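Local coordinates for L-lysine 6-monooxygenase involved in desferrioxamine biosynthesis (Erwinia amylovora CFBP1430, PDB 5O8P), which probably catalyses the FAD- and NADPH-dependent N-hydroxylation of cadaverine, an early step in the biosynthesis of the siderophore desferrioxamine, at residues F19-A24 / A63-L68; T67-T72 / M398-N403; S73-L78 / E112-L117. All coordinates share one frame; numbering follows the deposited sequence.

Contact 1. Residues F19-A24 / A63-L68. With FAD (flavin-adenine dinucleotide), chain C.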
loop_
_atom_site.group_PDB
_atom_site.type_symbol
_atom_site.label_atom_id
_atom_site.label_comp_id
_atom_site.label_asym_id
_atom_site.label_seq_id
_atom_site.Cartn_x
_atom_site.Cartn_y
_atom_site.Cartn_z
ATOM N N PHE B 19 19.891 23.105 7.324
ATOM C CA PHE B 19 20.791 23.373 6.197
ATOM C C PHE B 19 22.243 23.679 6.607
ATOM O O PHE B 19 23.151 22.984 6.156
ATOM C CB PHE B 19 20.225 24.474 5.288
ATOM C CG PHE B 19 18.885 24.143 4.721
ATOM C CD1 PHE B 19 18.624 22.876 4.170
ATOM C CD2 PHE B 19 17.883 25.078 4.697
ATOM C CE1 PHE B 19 17.394 22.558 3.650
ATOM C CE2 PHE B 19 16.642 24.756 4.159
ATOM C CZ PHE B 19 16.403 23.496 3.660
ATOM N N ASN B 20 22.473 24.678 7.459
ATOM C CA ASN B 20 23.845 24.953 7.932
ATOM C C ASN B 20 24.384 23.874 8.851
ATOM O O ASN B 20 25.587 23.679 8.896
ATOM C CB ASN B 20 23.981 26.314 8.611
ATOM C CG ASN B 20 24.312 27.440 7.643
ATOM O OD1 ASN B 20 24.529 27.215 6.468
ATOM N ND2 ASN B 20 24.344 28.665 8.142
ATOM N N LEU B 21 23.518 23.163 9.567
ATOM C CA LEU B 21 23.962 22.007 10.352
ATOM C C LEU B 21 24.489 20.932 9.406
ATOM O O LEU B 21 25.457 20.237 9.715
ATOM C CB LEU B 21 22.829 21.449 11.216
ATOM C CG LEU B 21 23.191 20.265 12.119
ATOM C CD1 LEU B 21 24.288 20.648 13.102
ATOM C CD2 LEU B 21 21.973 19.726 12.876
ATOM N N GLY B 22 23.843 20.795 8.249
ATOM C CA GLY B 22 24.333 19.927 7.182
ATOM C C GLY B 22 25.697 20.358 6.711
ATOM O O GLY B 22 26.647 19.576 6.772
ATOM N N LEU B 23 25.804 21.611 6.275
ATOM C CA LEU B 23 27.100 22.171 5.850
ATOM C C LEU B 23 28.190 21.914 6.886
ATOM O O LEU B 23 29.328 21.589 6.532
ATOM C CB LEU B 23 26.995 23.675 5.582
ATOM C CG LEU B 23 28.197 24.365 4.929
ATOM C CD1 LEU B 23 28.699 23.606 3.724
ATOM C CD2 LEU B 23 27.829 25.785 4.538
ATOM N N ALA B 24 27.832 22.036 8.165
ATOM C CA ALA B 24 28.774 21.818 9.252
ATOM C C ALA B 24 29.284 20.389 9.307
ATOM O O ALA B 24 30.493 20.184 9.459
ATOM C CB ALA B 24 28.153 22.204 10.580
ATOM N N ALA B 63 17.634 11.776 2.968
ATOM C CA ALA B 63 17.722 13.234 3.102
ATOM C C ALA B 63 17.872 13.589 4.583
ATOM O O ALA B 63 16.984 14.163 5.225
ATOM C CB ALA B 63 16.513 13.919 2.490
ATOM N N ASP B 64 19.033 13.209 5.095
ATOM C CA ASP B 64 19.495 13.541 6.417
ATOM C C ASP B 64 20.536 14.662 6.206
ATOM O O ASP B 64 20.438 15.404 5.234
ATOM C CB ASP B 64 20.051 12.277 7.112
ATOM C CG ASP B 64 21.267 11.652 6.387
ATOM O OD1 ASP B 64 21.814 12.246 5.436
ATOM O OD2 ASP B 64 21.680 10.540 6.773
ATOM N N LEU B 65 21.533 14.789 7.076
ATOM C CA LEU B 65 22.437 15.937 7.012
ATOM C C LEU B 65 23.533 15.792 5.949
ATOM O O LEU B 65 24.065 16.800 5.459
ATOM C CB LEU B 65 23.044 16.166 8.395
ATOM C CG LEU B 65 22.020 16.499 9.494
ATOM C CD1 LEU B 65 22.572 16.243 10.889
ATOM C CD2 LEU B 65 21.565 17.947 9.357
ATOM N N VAL B 66 23.820 14.542 5.573
ATOM C CA VAL B 66 25.047 14.174 4.851
ATOM C C VAL B 66 24.940 13.104 3.748
ATOM O O VAL B 66 25.662 13.192 2.751
ATOM C CB VAL B 66 26.129 13.698 5.849
ATOM C CG1 VAL B 66 26.552 14.843 6.761
ATOM C CG2 VAL B 66 25.659 12.519 6.685
ATOM N N THR B 67 24.071 12.102 3.922
ATOM C CA THR B 67 24.040 10.908 3.061
ATOM C C THR B 67 24.000 11.176 1.537
ATOM O O THR B 67 24.618 10.433 0.787
ATOM C CB THR B 67 22.903 9.935 3.481
ATOM O OG1 THR B 67 23.141 9.426 4.797
ATOM C CG2 THR B 67 22.817 8.739 2.581
ATOM N N LEU B 68 23.310 12.211 1.062
ATOM C CA LEU B 68 23.241 12.443 -0.396
ATOM C C LEU B 68 24.519 13.028 -0.971
ATOM O O LEU B 68 24.687 13.081 -2.181
ATOM C CB LEU B 68 22.026 13.297 -0.787
ATOM C CG LEU B 68 20.653 12.635 -0.540
ATOM C CD1 LEU B 68 19.512 13.546 -0.944
ATOM C CD2 LEU B 68 20.508 11.286 -1.217
HETATM P PA FAD C . 15.830 27.308 10.648
HETATM O O1A FAD C . 15.222 26.408 11.707
HETATM O O2A FAD C . 15.087 28.549 10.216
HETATM O O5B FAD C . 17.289 27.708 11.216
HETATM C C5B FAD C . 17.699 29.059 11.400
HETATM C C4B FAD C . 18.540 29.261 12.655
HETATM O O4B FAD C . 19.263 30.497 12.545
HETATM C C3B FAD C . 17.692 29.370 13.918
HETATM O O3B FAD C . 18.260 28.528 14.930
HETATM C C2B FAD C . 17.713 30.857 14.268
HETATM O O2B FAD C . 17.629 31.132 15.671
HETATM C C1B FAD C . 19.059 31.294 13.721
HETATM N N9A FAD C . 19.228 32.752 13.476
HETATM C C8A FAD C . 18.430 33.595 12.788
HETATM N N7A FAD C . 18.950 34.855 12.798
HETATM C C5A FAD C . 20.102 34.824 13.502
HETATM C C6A FAD C . 21.160 35.788 13.913
HETATM N N6A FAD C . 21.093 37.094 13.560
HETATM N N1A FAD C . 22.201 35.320 14.652
HETATM C C2A FAD C . 22.293 34.024 15.020
HETATM N N3A FAD C . 21.367 33.104 14.689
HETATM C C4A FAD C . 20.275 33.433 13.945
HETATM N N1 FAD C . 11.202 20.315 4.735
HETATM C C2 FAD C . 11.443 19.039 4.333
HETATM O O2 FAD C . 12.169 18.866 3.328
HETATM N N3 FAD C . 10.936 17.967 4.982
HETATM C C4 FAD C . 10.152 18.098 6.068
HETATM O O4 FAD C . 9.692 17.095 6.646
HETATM C C4X FAD C . 9.840 19.460 6.571
HETATM N N5 FAD C . 9.063 19.659 7.658
HETATM C C5X FAD C . 8.795 20.914 8.089
HETATM C C6 FAD C . 7.985 21.059 9.213
HETATM C C7 FAD C . 7.667 22.318 9.717
HETATM C C7M FAD C . 6.785 22.448 10.934
HETATM C C8 FAD C . 8.209 23.528 9.034
HETATM C C8M FAD C . 7.880 24.901 9.557
HETATM C C9 FAD C . 9.018 23.395 7.905
HETATM C C9A FAD C . 9.348 22.129 7.386
HETATM N N10 FAD C . 10.181 21.940 6.231
HETATM C C10 FAD C . 10.427 20.602 5.814
HETATM C "C1'" FAD C . 10.793 23.054 5.457
HETATM C "C2'" FAD C . 12.237 23.373 5.912
HETATM O "O2'" FAD C . 13.003 22.158 6.045
HETATM C "C3'" FAD C . 12.314 24.177 7.224
HETATM O "O3'" FAD C . 11.648 25.441 7.078
HETATM C "C4'" FAD C . 13.750 24.435 7.698
HETATM O "O4'" FAD C . 13.759 24.614 9.119
HETATM C "C5'" FAD C . 14.378 25.663 7.045
HETATM O "O5'" FAD C . 15.801 25.544 7.099
HETATM P P FAD C . 16.681 26.638 7.868
HETATM O O1P FAD C . 18.130 26.197 7.809
HETATM O O2P FAD C . 16.264 27.940 7.244
HETATM O O3P FAD C . 16.088 26.349 9.356
#

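Contact 2. Residues T67-T72 / M398-N403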
loop_
_atom_site.group_PDB
_atom_site.type_symbol
_atom_site.label_atom_id
_atom_site.label_comp_id
_atom_site.label_asym_id
_atom_site.label_seq_id
_atom_site.Cartn_x
_atom_site.Cartn_y
_atom_site.Cartn_z
ATOM N N THR B 67 24.071 12.102 3.922
ATOM C CA THR B 67 24.040 10.908 3.061
ATOM C C THR B 67 24.000 11.176 1.537
ATOM O O THR B 67 24.618 10.433 0.787
ATOM C CB THR B 67 22.903 9.935 3.481
ATOM O OG1 THR B 67 23.141 9.426 4.797
ATOM C CG2 THR B 67 22.817 8.739 2.581
ATOM N N LEU B 68 23.310 12.211 1.062
ATOM C CA LEU B 68 23.241 12.443 -0.396
ATOM C C LEU B 68 24.519 13.028 -0.971
ATOM O O LEU B 68 24.687 13.081 -2.181
ATOM C CB LEU B 68 22.026 13.297 -0.787
ATOM C CG LEU B 68 20.653 12.635 -0.540
ATOM C CD1 LEU B 68 19.512 13.546 -0.944
ATOM C CD2 LEU B 68 20.508 11.286 -1.217
ATOM N N ALA B 69 25.398 13.506 -0.104
ATOM C CA ALA B 69 26.742 13.913 -0.493
ATOM C C ALA B 69 27.784 12.865 -0.119
ATOM O O ALA B 69 28.773 12.712 -0.835
ATOM C CB ALA B 69 27.087 15.232 0.172
ATOM N N ASP B 70 27.582 12.170 1.006
ATOM C CA ASP B 70 28.570 11.229 1.533
ATOM C C ASP B 70 27.941 10.258 2.520
ATOM O O ASP B 70 27.920 10.524 3.717
ATOM C CB ASP B 70 29.716 11.977 2.218
ATOM C CG ASP B 70 30.717 11.037 2.925
ATOM O OD1 ASP B 70 30.679 9.806 2.657
ATOM O OD2 ASP B 70 31.528 11.538 3.758
ATOM N N PRO B 71 27.472 9.108 2.030
ATOM C CA PRO B 71 26.906 8.070 2.890
ATOM C C PRO B 71 27.852 7.497 3.930
ATOM O O PRO B 71 27.377 6.923 4.900
ATOM C CB PRO B 71 26.527 6.964 1.901
ATOM C CG PRO B 71 26.339 7.656 0.601
ATOM C CD PRO B 71 27.332 8.775 0.600
ATOM N N THR B 72 29.162 7.636 3.733
ATOM C CA THR B 72 30.144 7.164 4.718
ATOM C C THR B 72 30.332 8.111 5.913
ATOM O O THR B 72 31.009 7.726 6.877
ATOM C CB THR B 72 31.552 6.929 4.111
ATOM O OG1 THR B 72 32.197 8.185 3.860
ATOM C CG2 THR B 72 31.483 6.099 2.839
ATOM N N MET B 398 17.409 18.477 -1.058
ATOM C CA MET B 398 18.434 19.172 -1.853
ATOM C C MET B 398 19.414 19.993 -1.010
ATOM O O MET B 398 20.094 20.887 -1.524
ATOM C CB MET B 398 17.759 20.013 -2.937
ATOM C CG MET B 398 17.043 19.150 -3.962
ATOM S SD MET B 398 18.137 18.064 -4.920
ATOM C CE MET B 398 18.794 19.208 -6.156
ATOM N N ALA B 399 19.515 19.636 0.272
ATOM C CA ALA B 399 20.398 20.310 1.208
ATOM C C ALA B 399 21.828 19.901 0.936
ATOM O O ALA B 399 22.707 20.756 0.851
ATOM C CB ALA B 399 20.014 19.975 2.639
ATOM N N CYS B 400 22.066 18.598 0.798
ATOM C CA CYS B 400 23.402 18.098 0.429
ATOM C C CYS B 400 23.869 18.572 -0.954
ATOM O O CYS B 400 25.051 18.859 -1.115
ATOM C CB CYS B 400 23.465 16.583 0.479
ATOM S SG CYS B 400 23.616 15.922 2.134
ATOM N N TYR B 401 22.957 18.656 -1.935
ATOM C CA TYR B 401 23.318 19.207 -3.242
ATOM C C TYR B 401 23.873 20.625 -3.054
ATOM O O TYR B 401 25.011 20.906 -3.450
ATOM C CB TYR B 401 22.144 19.217 -4.258
ATOM C CG TYR B 401 22.502 19.950 -5.544
ATOM C CD1 TYR B 401 23.362 19.374 -6.478
ATOM C CD2 TYR B 401 22.034 21.244 -5.800
ATOM C CE1 TYR B 401 23.754 20.064 -7.619
ATOM C CE2 TYR B 401 22.391 21.928 -6.958
ATOM C CZ TYR B 401 23.258 21.324 -7.867
ATOM O OH TYR B 401 23.665 21.951 -9.023
ATOM N N ARG B 402 23.078 21.492 -2.426
ATOM C CA ARG B 402 23.464 22.899 -2.258
ATOM C C ARG B 402 24.763 23.028 -1.433
ATOM O O ARG B 402 25.707 23.715 -1.846
ATOM C CB ARG B 402 22.325 23.723 -1.631
ATOM C CG ARG B 402 22.516 25.238 -1.707
ATOM C CD ARG B 402 21.396 26.054 -1.084
ATOM N NE ARG B 402 20.826 25.392 0.092
ATOM C CZ ARG B 402 19.540 25.108 0.295
ATOM N NH1 ARG B 402 18.586 25.492 -0.553
ATOM N NH2 ARG B 402 19.191 24.470 1.408
ATOM N N ASN B 403 24.822 22.324 -0.308
ATOM C CA ASN B 403 26.030 22.295 0.518
ATOM C C ASN B 403 27.271 21.835 -0.261
ATOM O O ASN B 403 28.366 22.383 -0.079
ATOM C CB ASN B 403 25.818 21.415 1.767
ATOM C CG ASN B 403 24.914 22.068 2.803
ATOM O OD1 ASN B 403 24.943 23.280 2.985
ATOM N ND2 ASN B 403 24.112 21.262 3.489
#

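Contact 3. Residues S73-L78 / E112-L117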
loop_
_atom_site.group_PDB
_atom_site.type_symbol
_atom_site.label_atom_id
_atom_site.label_comp_id
_atom_site.label_asym_id
_atom_site.label_seq_id
_atom_site.Cartn_x
_atom_site.Cartn_y
_atom_site.Cartn_z
ATOM N N SER B 73 29.768 9.330 5.856
ATOM C CA SER B 73 29.910 10.286 6.955
ATOM C C SER B 73 29.347 9.713 8.235
ATOM O O SER B 73 28.280 9.069 8.218
ATOM C CB SER B 73 29.197 11.611 6.683
ATOM O OG SER B 73 29.151 12.411 7.875
ATOM N N PRO B 74 30.058 9.943 9.354
ATOM C CA PRO B 74 29.548 9.496 10.643
ATOM C C PRO B 74 28.328 10.290 11.133
ATOM O O PRO B 74 27.651 9.820 12.046
ATOM C CB PRO B 74 30.750 9.640 11.571
ATOM C CG PRO B 74 31.608 10.662 10.929
ATOM C CD PRO B 74 31.372 10.598 9.465
ATOM N N TYR B 75 28.008 11.424 10.502
ATOM C CA TYR B 75 26.777 12.164 10.833
ATOM C C TYR B 75 25.513 11.652 10.150
ATOM O O TYR B 75 24.467 12.296 10.225
ATOM C CB TYR B 75 26.967 13.662 10.552
ATOM C CG TYR B 75 28.039 14.217 11.425
ATOM C CD1 TYR B 75 27.773 14.518 12.741
ATOM C CD2 TYR B 75 29.334 14.357 10.972
ATOM C CE1 TYR B 75 28.758 14.999 13.580
ATOM C CE2 TYR B 75 30.328 14.839 11.798
ATOM C CZ TYR B 75 30.031 15.150 13.102
ATOM O OH TYR B 75 30.997 15.619 13.934
ATOM N N SER B 76 25.582 10.493 9.505
ATOM C CA SER B 76 24.407 9.933 8.828
ATOM C C SER B 76 23.358 9.519 9.839
ATOM O O SER B 76 23.672 9.200 10.984
ATOM C CB SER B 76 24.786 8.723 7.967
ATOM O OG SER B 76 24.985 7.575 8.775
ATOM N N LEU B 77 22.109 9.519 9.397
ATOM C CA LEU B 77 20.982 9.023 10.195
ATOM C C LEU B 77 21.158 7.541 10.550
ATOM O O LEU B 77 20.839 7.134 11.660
ATOM C CB LEU B 77 19.669 9.272 9.450
ATOM C CG LEU B 77 18.318 8.904 10.049
ATOM C CD1 LEU B 77 17.970 7.432 9.856
ATOM C CD2 LEU B 77 18.256 9.314 11.506
ATOM N N LEU B 78 21.667 6.749 9.610
ATOM C CA LEU B 78 21.928 5.330 9.860
ATOM C C LEU B 78 23.021 5.131 10.896
ATOM O O LEU B 78 22.928 4.236 11.732
ATOM C CB LEU B 78 22.267 4.590 8.558
ATOM C CG LEU B 78 21.063 4.342 7.649
ATOM C CD1 LEU B 78 21.526 3.722 6.349
ATOM C CD2 LEU B 78 20.036 3.440 8.317
ATOM N N GLU B 112 25.729 18.109 18.897
ATOM C CA GLU B 112 26.563 17.814 20.062
ATOM C C GLU B 112 27.946 17.266 19.633
ATOM O O GLU B 112 28.971 17.736 20.111
ATOM C CB GLU B 112 25.821 16.844 21.010
ATOM C CG GLU B 112 26.120 17.005 22.495
ATOM C CD GLU B 112 27.513 16.520 22.908
ATOM O OE1 GLU B 112 28.051 15.572 22.278
ATOM O OE2 GLU B 112 28.074 17.094 23.880
ATOM N N ARG B 113 27.969 16.311 18.703
ATOM C CA ARG B 113 29.226 15.672 18.243
ATOM C C ARG B 113 30.183 16.655 17.556
ATOM O O ARG B 113 31.396 16.483 17.605
ATOM C CB ARG B 113 28.930 14.513 17.277
ATOM C CG ARG B 113 29.546 13.170 17.644
ATOM C CD ARG B 113 29.361 12.140 16.525
ATOM N NE ARG B 113 30.410 12.332 15.517
ATOM C CZ ARG B 113 31.249 11.400 15.040
ATOM N NH1 ARG B 113 31.175 10.117 15.429
ATOM N NH2 ARG B 113 32.185 11.772 14.151
ATOM N N LEU B 114 29.631 17.666 16.894
ATOM C CA LEU B 114 30.431 18.605 16.119
ATOM C C LEU B 114 31.249 19.539 16.996
ATOM O O LEU B 114 30.881 19.844 18.133
ATOM C CB LEU B 114 29.545 19.455 15.198
ATOM C CG LEU B 114 28.944 18.758 13.974
ATOM C CD1 LEU B 114 27.723 19.522 13.459
ATOM C CD2 LEU B 114 29.982 18.633 12.884
ATOM N N GLY B 115 32.363 19.992 16.425
ATOM C CA GLY B 115 33.216 20.999 17.032
ATOM C C GLY B 115 33.044 22.410 16.483
ATOM O O GLY B 115 33.372 23.375 17.162
ATOM N N ASN B 116 32.529 22.542 15.265
ATOM C CA ASN B 116 32.521 23.839 14.566
ATOM C C ASN B 116 31.298 24.717 14.830
ATOM O O ASN B 116 31.114 25.717 14.139
ATOM C CB ASN B 116 32.741 23.656 13.058
ATOM C CG ASN B 116 31.831 22.615 12.438
ATOM O OD1 ASN B 116 30.946 22.067 13.100
ATOM N ND2 ASN B 116 32.064 22.314 11.148
ATOM N N LEU B 117 30.484 24.376 15.830
ATOM C CA LEU B 117 29.281 25.162 16.150
ATOM C C LEU B 117 29.507 26.047 17.366
ATOM O O LEU B 117 30.125 25.602 18.314
ATOM C CB LEU B 117 28.092 24.229 16.417
ATOM C CG LEU B 117 27.812 23.184 15.336
ATOM C CD1 LEU B 117 26.580 22.372 15.708
ATOM C CD2 LEU B 117 27.668 23.859 13.969
#

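Contact 1. Residues F19-A24 / A63-L68
L65 lays its branched end against the bare backbone of G22 and the side of L21, joining the loop 63-68 to helix 18-27. This helix follows the first strand of a Rossmann-type, FAD-binding fold, and its N-terminal end faces the cofactor. The side chain of L65 can be followed outward. Its CB lies 4.2 Å from CA of G22, the glycine to which the loop backbone draws nearest. CG stands anti to the carbonyl carbon (chi1 -62°), a rotation that turns both methyls to the helix. One of them, CD2, rests over the peptide of G22, 3.8 Å from its N, and meets CG of L21 at 4.0 Å. The other, CD1, reaches CD2 of L21. The two leucines cross at a slant, and A110 of helix 100-113 backs L65 while C107 and A111 back L21. On the loop side, O of L65 sits 3.6 Å from CA of G22, so a residue without a side chain lets the two backbones come close.

D64 ties the loop to itself. Its OD1 accepts from N of V66, which makes an Asx turn, and with the further bond from N of T67 the geometry fits an Asx motif; the V66 donor comes from above the carboxylate plane, whereas T67 N is accepted by the syn lone pair of OD1. OD2 is engaged as well, by OG1 of T67 and by N of L77. Both oxygens of the buried carboxylate are thus held, which should keep the backbone carrying L65 in shape. A turn earlier on the helix, F19 borders the cofactor: O5' of FAD approaches its ring obliquely, 3.2 Å from CE2.

Contact 2. Residues T67-T72 / M398-N403
C400 points its short side chain from the first turn of helix 399-410 into the bend made by L68 and A69, a helix-against-loop packing in the FAD-binding part of the fold. M398 holds the N-cap position, and C400 follows two residues later on the side turned to the loop. Three CB atoms carry the contact. That of C400 meets CB of L68 at 3.8 Å and CB of A69 at 3.9 Å, so that it fits against the corner made by two successive residues. Its SG, turned anti to the carbonyl carbon (chi1 -78°), lies beside the loop backbone, 3.7 Å from N of A69 and a little farther from N of L68. L68 touches with its CB alone; it also packs on L87 of the second subunit. CB of A69 also faces L26 of helix 18-27.

The side-chain packing is apolar and buried. OG1 of T67, nearby, is hydrogen-bonded to OD2 of D64. On another side of the same helix turn, R402 forms a salt bridge with E385 and a cation-pi contact with F19 of the FAD pocket. The helix itself starts regularly, N of R402 bonding to O of M398 at 3.2 Å.

Contact 3. Residues S73-L78 / E112-L117
Y75 carries its ring anti to its own carbonyl carbon (chi1 -63°), and R113 bends at chi3 (83°); together these rotations set the tyrosine ring beside the arginine side chain at the end of helix 100-113. The result is an off-centre cation-pi contact, with CZ of R113 4.8 Å from the centroid of the Y75 ring. The two planes stand almost upright on each other, 81° apart, so this is not a stack of flat faces. NE of R113 comes obliquely to CE1 of Y75 at 3.7 Å, while OH of the tyrosine lies in the guanidinium plane, at its edge. P74 takes one face of that group: its CB sits over the guanidinium, and its CG approaches NH2 of R113 to 3.5 Å. The arginine thus lies across a proline-tyrosine pair, its aliphatic CB also touching CE1 of the ring.

At the hydroxyl end, L114 adds an apolar contact through CD2, which is 3.5 Å from CZ of Y75. The hydroxyl itself is hydrogen-bonded to E28, whose other carboxylate oxygen receives N of G115, so one glutamate connects both segments. C25 of helix 18-27 and A110 also pack on the tyrosine. The turn carrying P74 and Y75 is braced by the side chain of S73, whose OG accepts from N of Y75 at 3.0 Å. That is an ST turn, set within a type I beta turn from S73 to S76 that hands over to the S76 N-cap of helix 77-83.

Overall arrangement
The three contacts show how one loop can serve several helices. The chain from 63 to 78 meets helix 18-27 in contact 1, helix 399-410 in contact 2 and the end of helix 100-113 in contact 3. Contacts 1 and 2 share T67 and L68, and their centres are about 6 Å apart; contact 3 lies about 9 Å from contact 1 and 13 Å from contact 2. In sequence contact 1 closes before contact 3 opens, whereas contact 2 reaches across more than 300 residues to the C-terminal part. All three approach the second subunit, so the loop joins the FAD-binding Rossmann-type region to the assembly interface.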